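Local coordinates for protein immunomodulatory active chitinase (Trichuris suis, PDB 6G9C) that probably binds and hydrolyses chitin as a secreted family 18 glycosidase, and has immunomodulatory activity in inflammatory lung disease, at residues Pro235-Lys240 with Asn250-Ser255; Val215-Tyr220 with Lys266-Gly271; Leu272-Arg277 with Val367-Tyr372. All blocks are in the same frame, centred on the assembly; numbering follows the deposited sequence.

Interaction 1 (Pro235-Lys240 with Asn250-Ser255); sequences PLYSRK and NVEQSS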
loop_
_atom_site.group_PDB
_atom_site.type_symbol
_atom_site.label_atom_id
_atom_site.label_comp_id
_atom_site.label_asym_id
_atom_site.label_seq_id
_atom_site.Cartn_x
_atom_site.Cartn_y
_atom_site.Cartn_z
ATOM N N PRO A 235 -21.498 -30.385 -7.787
ATOM C CA PRO A 235 -21.267 -31.675 -7.138
ATOM C C PRO A 235 -19.791 -32.009 -7.154
ATOM O O PRO A 235 -19.096 -31.774 -8.147
ATOM C CB PRO A 235 -22.069 -32.660 -7.995
ATOM C CG PRO A 235 -22.103 -32.033 -9.366
ATOM C CD PRO A 235 -22.053 -30.530 -9.155
ATOM N N LEU A 236 -19.310 -32.555 -6.037
ATOM C CA LEU A 236 -17.927 -33.017 -5.994
ATOM C C LEU A 236 -17.736 -34.238 -6.883
ATOM O O LEU A 236 -16.767 -34.306 -7.648
ATOM C CB LEU A 236 -17.508 -33.330 -4.553
ATOM C CG LEU A 236 -16.084 -33.880 -4.390
ATOM C CD1 LEU A 236 -15.066 -32.934 -5.022
ATOM C CD2 LEU A 236 -15.762 -34.116 -2.918
ATOM N N TYR A 237 -18.656 -35.205 -6.807
ATOM C CA TYR A 237 -18.610 -36.397 -7.639
ATOM C C TYR A 237 -19.911 -36.560 -8.410
ATOM O O TYR A 237 -20.947 -35.992 -8.056
ATOM C CB TYR A 237 -18.401 -37.675 -6.821
ATOM C CG TYR A 237 -17.311 -37.621 -5.788
ATOM C CD1 TYR A 237 -15.976 -37.728 -6.154
ATOM C CD2 TYR A 237 -17.618 -37.499 -4.433
ATOM C CE1 TYR A 237 -14.976 -37.703 -5.202
ATOM C CE2 TYR A 237 -16.626 -37.473 -3.476
ATOM C CZ TYR A 237 -15.308 -37.575 -3.866
ATOM O OH TYR A 237 -14.316 -37.550 -2.917
ATOM N N SER A 238 -19.853 -37.397 -9.445
ATOM C CA SER A 238 -21.050 -37.777 -10.175
ATOM C C SER A 238 -21.930 -38.688 -9.323
ATOM O O SER A 238 -21.475 -39.336 -8.378
ATOM C CB SER A 238 -20.684 -38.494 -11.473
ATOM O OG SER A 238 -19.989 -39.692 -11.188
ATOM N N ARG A 239 -23.210 -38.731 -9.672
ATOM C CA ARG A 239 -24.185 -39.574 -8.995
ATOM C C ARG A 239 -24.648 -40.670 -9.943
ATOM O O ARG A 239 -24.724 -40.466 -11.156
ATOM C CB ARG A 239 -25.391 -38.758 -8.520
ATOM C CG ARG A 239 -25.056 -37.358 -8.047
ATOM C CD ARG A 239 -26.333 -36.580 -7.756
ATOM N NE ARG A 239 -27.100 -37.160 -6.654
ATOM C CZ ARG A 239 -28.313 -37.699 -6.771
ATOM N NH1 ARG A 239 -28.921 -37.747 -7.954
ATOM N NH2 ARG A 239 -28.923 -38.189 -5.695
ATOM N N LYS A 240 -24.952 -41.840 -9.375
ATOM C CA LYS A 240 -25.380 -42.972 -10.197
ATOM C C LYS A 240 -26.605 -42.634 -11.036
ATOM O O LYS A 240 -26.790 -43.204 -12.117
ATOM C CB LYS A 240 -25.661 -44.191 -9.317
ATOM C CG LYS A 240 -24.477 -45.133 -9.170
ATOM C CD LYS A 240 -24.811 -46.312 -8.269
ATOM C CE LYS A 240 -25.008 -45.862 -6.829
ATOM N NZ LYS A 240 -23.757 -45.296 -6.245
ATOM N N ASN A 250 -18.871 -32.309 -12.874
ATOM C CA ASN A 250 -18.626 -32.283 -11.439
ATOM C C ASN A 250 -17.176 -31.870 -11.218
ATOM O O ASN A 250 -16.381 -31.806 -12.157
ATOM C CB ASN A 250 -18.942 -33.643 -10.792
ATOM C CG ASN A 250 -18.242 -34.797 -11.480
ATOM O OD1 ASN A 250 -17.039 -35.009 -11.293
ATOM N ND2 ASN A 250 -18.992 -35.558 -12.287
ATOM N N VAL A 251 -16.849 -31.585 -9.957
ATOM C CA VAL A 251 -15.529 -31.051 -9.622
ATOM C C VAL A 251 -14.446 -32.064 -9.963
ATOM O O VAL A 251 -13.425 -31.729 -10.574
ATOM C CB VAL A 251 -15.471 -30.651 -8.136
ATOM C CG1 VAL A 251 -14.031 -30.357 -7.727
ATOM C CG2 VAL A 251 -16.376 -29.454 -7.862
ATOM N N GLU A 252 -14.670 -33.327 -9.589
ATOM C CA GLU A 252 -13.653 -34.358 -9.762
ATOM C C GLU A 252 -13.272 -34.530 -11.225
ATOM O O GLU A 252 -12.087 -34.575 -11.564
ATOM C CB GLU A 252 -14.149 -35.686 -9.189
ATOM C CG GLU A 252 -13.119 -36.806 -9.293
ATOM C CD GLU A 252 -13.716 -38.178 -9.033
ATOM O OE1 GLU A 252 -14.602 -38.608 -9.805
ATOM O OE2 GLU A 252 -13.293 -38.826 -8.054
ATOM N N GLN A 253 -14.269 -34.632 -12.110
ATOM C CA GLN A 253 -13.991 -34.965 -13.504
ATOM C C GLN A 253 -13.571 -33.745 -14.321
ATOM O O GLN A 253 -12.698 -33.858 -15.194
ATOM C CB GLN A 253 -15.210 -35.634 -14.139
ATOM C CG GLN A 253 -15.519 -37.005 -13.559
ATOM C CD GLN A 253 -14.401 -37.992 -13.808
ATOM O OE1 GLN A 253 -13.870 -38.070 -14.912
ATOM N NE2 GLN A 253 -14.024 -38.741 -12.778
ATOM N N SER A 254 -14.188 -32.586 -14.071
ATOM C CA SER A 254 -13.824 -31.378 -14.804
ATOM C C SER A 254 -12.383 -30.966 -14.517
ATOM O O SER A 254 -11.643 -30.582 -15.433
ATOM C CB SER A 254 -14.798 -30.246 -14.475
ATOM O OG SER A 254 -14.667 -29.793 -13.119
ATOM N N SER A 255 -11.956 -31.056 -13.251
ATOM C CA SER A 255 -10.556 -30.787 -12.927
ATOM C C SER A 255 -9.638 -31.848 -13.529
ATOM O O SER A 255 -8.584 -31.523 -14.094
ATOM C CB SER A 255 -10.383 -30.706 -11.408
ATOM O OG SER A 255 -10.614 -31.967 -10.802
HETATM O O HOH W 1 -17.255 -38.764 -10.156
#
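N250 CB packs against P235 CG at 3.8 Å, the two side chains crossing at about a right angle. The N250 CG sits between backbone N and carbonyl carbon (chi1 52°), which bends OD1 back to accept from Q253 N at 2.9 Å. That bond makes N250 the N-cap of helix 251-261, while its ND2 is held by the carbonyl of K247. The amides of V251 and E252, which N250 does not cap, find their acceptors in the loop: V251 N donates to P235 O at 2.9 Å, and E252 N to L236 O at 3.0 Å. In the TIM barrel of glycosyl hydrolase family 18 this ties the long connection after strand 214-218 to the start of the next barrel helix. L236 CD1 meets V251 CG1 at 3.9 Å, and W356 of helix 347-360 packs against both residues. Farther out, the E252 carboxylate lies at the edge of the Y237 ring, OE2 being 3.5 Å from CD1, with the two planes 71° apart; L236 CG sits over the centre of one ring face. A water bridges S238 N to E252 OE1, which also accepts from Q253 NE2 at 3.0 Å from above the carboxylate plane.

Interaction 2 (Val215-Tyr220 with Lys266-Gly271); sequences VNLMCY and KQIIIG. With EDO (1,2-ethanediol), chain E.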
loop_
_atom_site.group_PDB
_atom_site.type_symbol
_atom_site.label_atom_id
_atom_site.label_comp_id
_atom_site.label_asym_id
_atom_site.label_seq_id
_atom_site.Cartn_x
_atom_site.Cartn_y
_atom_site.Cartn_z
ATOM N N VAL A 215 -4.979 -21.211 -13.349
ATOM C CA VAL A 215 -6.343 -21.034 -13.841
ATOM C C VAL A 215 -7.328 -21.306 -12.711
ATOM O O VAL A 215 -7.172 -22.263 -11.944
ATOM C CB VAL A 215 -6.662 -21.915 -15.068
ATOM C CG1 VAL A 215 -5.824 -21.448 -16.268
ATOM C CG2 VAL A 215 -6.455 -23.415 -14.776
ATOM N N ASN A 216 -8.326 -20.438 -12.607
ATOM C CA ASN A 216 -9.429 -20.572 -11.655
ATOM C C ASN A 216 -10.511 -21.400 -12.350
ATOM O O ASN A 216 -11.259 -20.888 -13.187
ATOM C CB ASN A 216 -9.936 -19.193 -11.241
ATOM C CG ASN A 216 -8.996 -18.497 -10.252
ATOM O OD1 ASN A 216 -8.168 -19.144 -9.618
ATOM N ND2 ASN A 216 -9.130 -17.175 -10.119
ATOM N N LEU A 217 -10.560 -22.691 -12.039
ATOM C CA LEU A 217 -11.534 -23.592 -12.647
ATOM C C LEU A 217 -12.938 -23.286 -12.135
ATOM O O LEU A 217 -13.203 -23.367 -10.925
ATOM C CB LEU A 217 -11.162 -25.044 -12.345
ATOM C CG LEU A 217 -12.137 -26.075 -12.913
ATOM C CD1 LEU A 217 -12.120 -26.077 -14.451
ATOM C CD2 LEU A 217 -11.812 -27.448 -12.366
ATOM N N MET A 218 -13.841 -22.943 -13.050
ATOM C CA MET A 218 -15.209 -22.572 -12.693
ATOM C C MET A 218 -16.100 -23.814 -12.639
ATOM O O MET A 218 -17.064 -23.953 -13.389
ATOM C CB MET A 218 -15.754 -21.547 -13.680
ATOM C CG MET A 218 -15.037 -20.200 -13.608
ATOM S SD MET A 218 -15.518 -19.093 -14.950
ATOM C CE MET A 218 -17.206 -18.713 -14.499
ATOM N N CYS A 219 -15.767 -24.708 -11.703
ATOM C CA CYS A 219 -16.483 -25.974 -11.561
ATOM C C CYS A 219 -17.700 -25.751 -10.660
ATOM O O CYS A 219 -17.793 -26.214 -9.526
ATOM C CB CYS A 219 -15.552 -27.060 -11.033
ATOM S SG CYS A 219 -14.500 -26.503 -9.670
ATOM N N TYR A 220 -18.633 -24.979 -11.207
ATOM C CA TYR A 220 -19.925 -24.696 -10.603
ATOM C C TYR A 220 -20.837 -24.207 -11.721
ATOM O O TYR A 220 -20.431 -24.124 -12.888
ATOM C CB TYR A 220 -19.821 -23.690 -9.444
ATOM C CG TYR A 220 -18.872 -22.525 -9.664
ATOM C CD1 TYR A 220 -19.169 -21.518 -10.586
ATOM C CD2 TYR A 220 -17.698 -22.418 -8.930
ATOM C CE1 TYR A 220 -18.299 -20.431 -10.784
ATOM C CE2 TYR A 220 -16.823 -21.350 -9.120
ATOM C CZ TYR A 220 -17.125 -20.365 -10.045
ATOM O OH TYR A 220 -16.258 -19.307 -10.209
ATOM N N LYS A 266 -0.770 -28.306 -10.181
ATOM C CA LYS A 266 -0.517 -27.191 -9.276
ATOM C C LYS A 266 -0.949 -25.856 -9.863
ATOM O O LYS A 266 -0.972 -24.853 -9.133
ATOM C CB LYS A 266 0.964 -27.152 -8.883
ATOM C CG LYS A 266 1.410 -28.362 -8.046
ATOM C CD LYS A 266 0.396 -28.729 -6.945
ATOM C CE LYS A 266 0.506 -27.817 -5.725
ATOM N NZ LYS A 266 -0.308 -28.300 -4.568
ATOM N N GLN A 267 -1.319 -25.830 -11.143
ATOM C CA GLN A 267 -1.894 -24.657 -11.783
ATOM C C GLN A 267 -3.417 -24.705 -11.864
ATOM O O GLN A 267 -4.029 -23.745 -12.342
ATOM C CB GLN A 267 -1.297 -24.487 -13.192
ATOM C CG GLN A 267 0.134 -23.941 -13.164
ATOM C CD GLN A 267 0.779 -23.889 -14.544
ATOM O OE1 GLN A 267 1.458 -24.826 -14.962
ATOM N NE2 GLN A 267 0.577 -22.782 -15.249
ATOM N N ILE A 268 -4.048 -25.787 -11.412
ATOM C CA ILE A 268 -5.501 -25.918 -11.462
ATOM C C ILE A 268 -6.050 -25.549 -10.091
ATOM O O ILE A 268 -5.834 -26.277 -9.116
ATOM C CB ILE A 268 -5.935 -27.336 -11.862
ATOM C CG1 ILE A 268 -5.405 -27.693 -13.256
ATOM C CG2 ILE A 268 -7.464 -27.439 -11.805
ATOM C CD1 ILE A 268 -5.433 -29.204 -13.570
ATOM N N ILE A 269 -6.771 -24.432 -10.013
ATOM C CA ILE A 269 -7.337 -23.953 -8.755
ATOM C C ILE A 269 -8.827 -24.253 -8.758
ATOM O O ILE A 269 -9.551 -23.811 -9.658
ATOM C CB ILE A 269 -7.079 -22.451 -8.551
ATOM C CG1 ILE A 269 -5.623 -22.089 -8.898
ATOM C CG2 ILE A 269 -7.429 -22.045 -7.099
ATOM C CD1 ILE A 269 -4.551 -22.923 -8.176
ATOM N N ILE A 270 -9.296 -24.961 -7.730
ATOM C CA ILE A 270 -10.659 -25.495 -7.708
ATOM C C ILE A 270 -11.627 -24.434 -7.193
ATOM O O ILE A 270 -11.471 -23.923 -6.077
ATOM C CB ILE A 270 -10.737 -26.760 -6.842
ATOM C CG1 ILE A 270 -9.719 -27.802 -7.322
ATOM C CG2 ILE A 270 -12.175 -27.315 -6.842
ATOM C CD1 ILE A 270 -9.927 -28.252 -8.738
ATOM N N GLY A 271 -12.659 -24.144 -7.981
ATOM C CA GLY A 271 -13.628 -23.132 -7.593
ATOM C C GLY A 271 -14.643 -23.663 -6.585
ATOM O O GLY A 271 -15.154 -24.777 -6.705
HETATM C C1 EDO E . -16.312 -14.838 -12.835
HETATM O O1 EDO E . -17.563 -15.253 -13.447
HETATM C C2 EDO E . -15.500 -16.020 -12.293
HETATM O O2 EDO E . -16.332 -16.823 -11.419
#
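V215 N donates to Q267 O at 2.9 Å and V215 O accepts from I269 N, starting a parallel pairing of strands 215-218 and 268-271 that L217 N continues by donating to I269 O at 2.8 Å. The two short axes approach to 4.8 Å and diverge by 36°, a strong twist consistent with neighbouring staves of the TIM barrel of glycosyl hydrolase family 18.

Side chains sort to the two faces of the sheet. On one, L217 and I270 lie side by side pointing the same way, with L217 CD2 4.2 Å from I270 CD1. C219, past these pairs, brings SG to 3.8 Å from I270 CG2. Helix 251-261 backs this face through S255 and W258 on L217 and V251 on I270. On the other, barrel-interior face, N216 runs alongside I269, its OD1 3.6 Å from I269 CB, while ND2 is bound by the hydroxyl of Y38 and F366 packs on both residues.

Farther along, M218 and C219 are the centres of successive inverse gamma turns, closed by weak backbone bonds. Y220, its CG between backbone N and carbonyl carbon (chi1 41°), presents a ring edge to G271, with CE2 4.0 Å from G271 CA; M218 C lies over one ring face. The phenol reaches a 1,2-ethanediol, Y220 OH and O2 being 2.8 Å apart, and E153 binds the same diol.

The chemistry therefore changes along the contact: an apolar layer against the helix, a buried amide whose ND2 is bonded to the Y38 hydroxyl, and at the far end a tyrosine hydroxyl in a pocket that accommodates a small polyol.

Interaction 3 (Leu272-Arg277 with Val367-Tyr372); sequences LPTYGR and VWTLDY. With EDO (1,2-ethanediol), chain D; EDO (1,2-ethanediol), chain C.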
loop_
_atom_site.group_PDB
_atom_site.type_symbol
_atom_site.label_atom_id
_atom_site.label_comp_id
_atom_site.label_asym_id
_atom_site.label_seq_id
_atom_site.Cartn_x
_atom_site.Cartn_y
_atom_site.Cartn_z
ATOM N N LEU A 272 -14.959 -22.823 -5.605
ATOM C CA LEU A 272 -15.897 -23.166 -4.526
ATOM C C LEU A 272 -16.990 -22.106 -4.483
ATOM O O LEU A 272 -16.689 -20.922 -4.223
ATOM C CB LEU A 272 -15.199 -23.251 -3.163
ATOM C CG LEU A 272 -13.951 -24.127 -3.054
ATOM C CD1 LEU A 272 -13.331 -23.941 -1.685
ATOM C CD2 LEU A 272 -14.282 -25.585 -3.295
ATOM N N PRO A 273 -18.248 -22.458 -4.735
ATOM C CA PRO A 273 -19.321 -21.456 -4.675
ATOM C C PRO A 273 -19.792 -21.249 -3.245
ATOM O O PRO A 273 -19.962 -22.210 -2.496
ATOM C CB PRO A 273 -20.434 -22.088 -5.516
ATOM C CG PRO A 273 -20.212 -23.566 -5.366
ATOM C CD PRO A 273 -18.734 -23.773 -5.199
ATOM N N THR A 274 -20.038 -19.988 -2.872
ATOM C CA THR A 274 -20.695 -19.703 -1.590
ATOM C C THR A 274 -22.142 -19.278 -1.785
ATOM O O THR A 274 -22.785 -18.818 -0.826
ATOM C CB THR A 274 -19.940 -18.630 -0.801
ATOM O OG1 THR A 274 -19.755 -17.468 -1.620
ATOM C CG2 THR A 274 -18.588 -19.156 -0.324
ATOM N N TYR A 275 -22.659 -19.408 -3.008
ATOM C CA TYR A 275 -24.058 -19.225 -3.359
ATOM C C TYR A 275 -24.651 -20.574 -3.736
ATOM O O TYR A 275 -23.939 -21.573 -3.913
ATOM C CB TYR A 275 -24.231 -18.245 -4.529
ATOM C CG TYR A 275 -23.638 -18.836 -5.792
ATOM C CD1 TYR A 275 -22.267 -18.799 -6.004
ATOM C CD2 TYR A 275 -24.430 -19.514 -6.707
ATOM C CE1 TYR A 275 -21.691 -19.384 -7.138
ATOM C CE2 TYR A 275 -23.868 -20.106 -7.839
ATOM C CZ TYR A 275 -22.499 -20.040 -8.034
ATOM O OH TYR A 275 -21.940 -20.631 -9.127
ATOM N N GLY A 276 -25.983 -20.582 -3.856
ATOM C CA GLY A 276 -26.694 -21.726 -4.380
ATOM C C GLY A 276 -27.616 -21.301 -5.513
ATOM O O GLY A 276 -27.775 -20.109 -5.799
ATOM N N ARG A 277 -28.224 -22.302 -6.150
ATOM C CA ARG A 277 -29.164 -22.078 -7.244
ATOM C C ARG A 277 -30.469 -22.776 -6.924
ATOM O O ARG A 277 -30.485 -23.816 -6.258
ATOM C CB ARG A 277 -28.634 -22.586 -8.584
ATOM C CG ARG A 277 -27.389 -21.851 -9.036
ATOM C CD ARG A 277 -27.060 -22.060 -10.510
ATOM N NE ARG A 277 -26.006 -21.116 -10.877
ATOM C CZ ARG A 277 -26.220 -19.856 -11.236
ATOM N NH1 ARG A 277 -27.460 -19.393 -11.348
ATOM N NH2 ARG A 277 -25.186 -19.068 -11.509
ATOM N N VAL A 367 -12.859 -18.972 -3.963
ATOM C CA VAL A 367 -14.280 -18.866 -3.649
ATOM C C VAL A 367 -14.916 -17.763 -4.486
ATOM O O VAL A 367 -14.360 -16.669 -4.651
ATOM C CB VAL A 367 -14.548 -18.626 -2.142
ATOM C CG1 VAL A 367 -14.002 -19.774 -1.331
ATOM C CG2 VAL A 367 -13.918 -17.324 -1.683
ATOM N N TRP A 368 -16.092 -18.058 -5.010
ATOM C CA TRP A 368 -16.982 -17.059 -5.602
ATOM C C TRP A 368 -18.233 -17.079 -4.721
ATOM O O TRP A 368 -19.037 -18.002 -4.846
ATOM C CB TRP A 368 -17.297 -17.403 -7.075
ATOM C CG TRP A 368 -18.280 -16.458 -7.687
ATOM C CD1 TRP A 368 -19.637 -16.537 -7.620
ATOM C CD2 TRP A 368 -17.983 -15.276 -8.445
ATOM N NE1 TRP A 368 -20.211 -15.477 -8.284
ATOM C CE2 TRP A 368 -19.216 -14.688 -8.798
ATOM C CE3 TRP A 368 -16.798 -14.662 -8.853
ATOM C CZ2 TRP A 368 -19.298 -13.508 -9.532
ATOM C CZ3 TRP A 368 -16.874 -13.492 -9.582
ATOM C CH2 TRP A 368 -18.115 -12.923 -9.914
ATOM N N THR A 369 -18.431 -16.112 -3.813
ATOM C CA THR A 369 -17.701 -14.860 -3.617
ATOM C C THR A 369 -17.472 -14.630 -2.126
ATOM O O THR A 369 -18.016 -15.346 -1.284
ATOM C CB THR A 369 -18.496 -13.628 -4.089
ATOM O OG1 THR A 369 -19.659 -13.506 -3.259
ATOM C CG2 THR A 369 -18.943 -13.725 -5.539
ATOM N N LEU A 370 -16.718 -13.578 -1.796
ATOM C CA LEU A 370 -16.605 -13.188 -0.394
ATOM C C LEU A 370 -17.950 -12.768 0.180
ATOM O O LEU A 370 -18.214 -12.981 1.370
ATOM C CB LEU A 370 -15.615 -12.031 -0.250
ATOM C CG LEU A 370 -14.125 -12.312 -0.393
ATOM C CD1 LEU A 370 -13.404 -11.014 -0.758
ATOM C CD2 LEU A 370 -13.559 -12.921 0.902
ATOM N N ASP A 371 -18.803 -12.148 -0.633
ATOM C CA ASP A 371 -19.994 -11.490 -0.117
ATOM C C ASP A 371 -21.194 -12.420 -0.012
ATOM O O ASP A 371 -22.255 -11.975 0.429
ATOM C CB ASP A 371 -20.354 -10.283 -0.985
ATOM C CG ASP A 371 -20.348 -10.618 -2.472
ATOM O OD1 ASP A 371 -21.369 -11.152 -2.964
ATOM O OD2 ASP A 371 -19.318 -10.354 -3.131
ATOM N N TYR A 372 -21.053 -13.691 -0.387
ATOM C CA TYR A 372 -22.148 -14.639 -0.198
ATOM C C TYR A 372 -22.018 -15.463 1.075
ATOM O O TYR A 372 -22.996 -16.094 1.493
ATOM C CB TYR A 372 -22.238 -15.594 -1.383
ATOM C CG TYR A 372 -22.633 -14.979 -2.699
ATOM C CD1 TYR A 372 -23.498 -13.888 -2.773
ATOM C CD2 TYR A 372 -22.144 -15.514 -3.885
ATOM C CE1 TYR A 372 -23.868 -13.353 -4.026
ATOM C CE2 TYR A 372 -22.492 -14.993 -5.108
ATOM C CZ TYR A 372 -23.356 -13.924 -5.179
ATOM O OH TYR A 372 -23.678 -13.442 -6.434
HETATM C C1 EDO D . -19.942 -17.002 -11.104
HETATM O O1 EDO D . -19.559 -17.124 -12.469
HETATM C C2 EDO D . -21.088 -17.958 -10.786
HETATM O O2 EDO D . -22.147 -17.791 -11.733
HETATM C C1 EDO C . -23.657 -16.203 -8.722
HETATM O O1 EDO C . -22.981 -14.956 -8.544
HETATM C C2 EDO C . -25.139 -15.877 -8.645
HETATM O O2 EDO C . -25.543 -15.025 -9.725
#
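Y275 places CG, the atom beyond CB, between backbone N and carbonyl carbon (chi1 66°), which turns its ring onto the 367-372 segment. W368 instead sets CG opposite its own N (chi1 176°), and the indole swings out so that its CD1 comes 3.5 Å from Y275 CE1. The Y275 and W368 planes are almost perpendicular, and Y275 CB packs at 3.5 Å on CD2 of Y372, completing an aromatic cluster.

The strands pair in parallel: W368 N donates to L272 O and T274 N to W368 O, both at 3.0 Å. T274 OG1, placed like Y275 CG (chi1 53°), donates to T369 O at 2.8 Å, in the carbonyl plane and on a lone pair, just beyond the cis peptide linking W368 and T369. A tryptophan closing a barrel strand, followed by a cis peptide, at the C-terminal ends of the strands is characteristic of family 18 chitinases; W368 probably floors the substrate cleft, as in other members.

Two 1,2-ethanediol molecules, probably from the crystallisation liquor, line this cluster. One receives a straight bond from W368 NE1 to its O1 (2.8 Å), and that O1 pairs with Y372 OH at 2.7 Å; its C1 lies over the Y275 ring. The other sets C1 over the indole face opposite T369 CG2. D221 is bonded to a bound diol, to Y275 OH and, as a salt bridge, to R277 NE. Aromatic faces ringed by hydroxyl, indole N-H and carboxylate groups suit a sugar, consistent with a chitin-binding cleft.

All three interactions belong to the family 18 barrel, and strand 268-281 serves both interaction 2 and interaction 3, whose centres are about 14 Å apart. They meet where Y220 packs on Y275 and W368, Y220 CD1 being 3.3 Å from Y275 OH. O1 of the diol beside Y220 is 2.9 Å from O1 of the diol over W368, consistent with one cleft, although both are probably crystallisation additives. Interaction 1 lies on the outer side, nested in the chain loop closed by interaction 2; V251 CG1 packs 3.7 Å from I270 CG2. It does not touch interaction 3, the nearest atoms being about 6 Å apart and the centres about 18 Å.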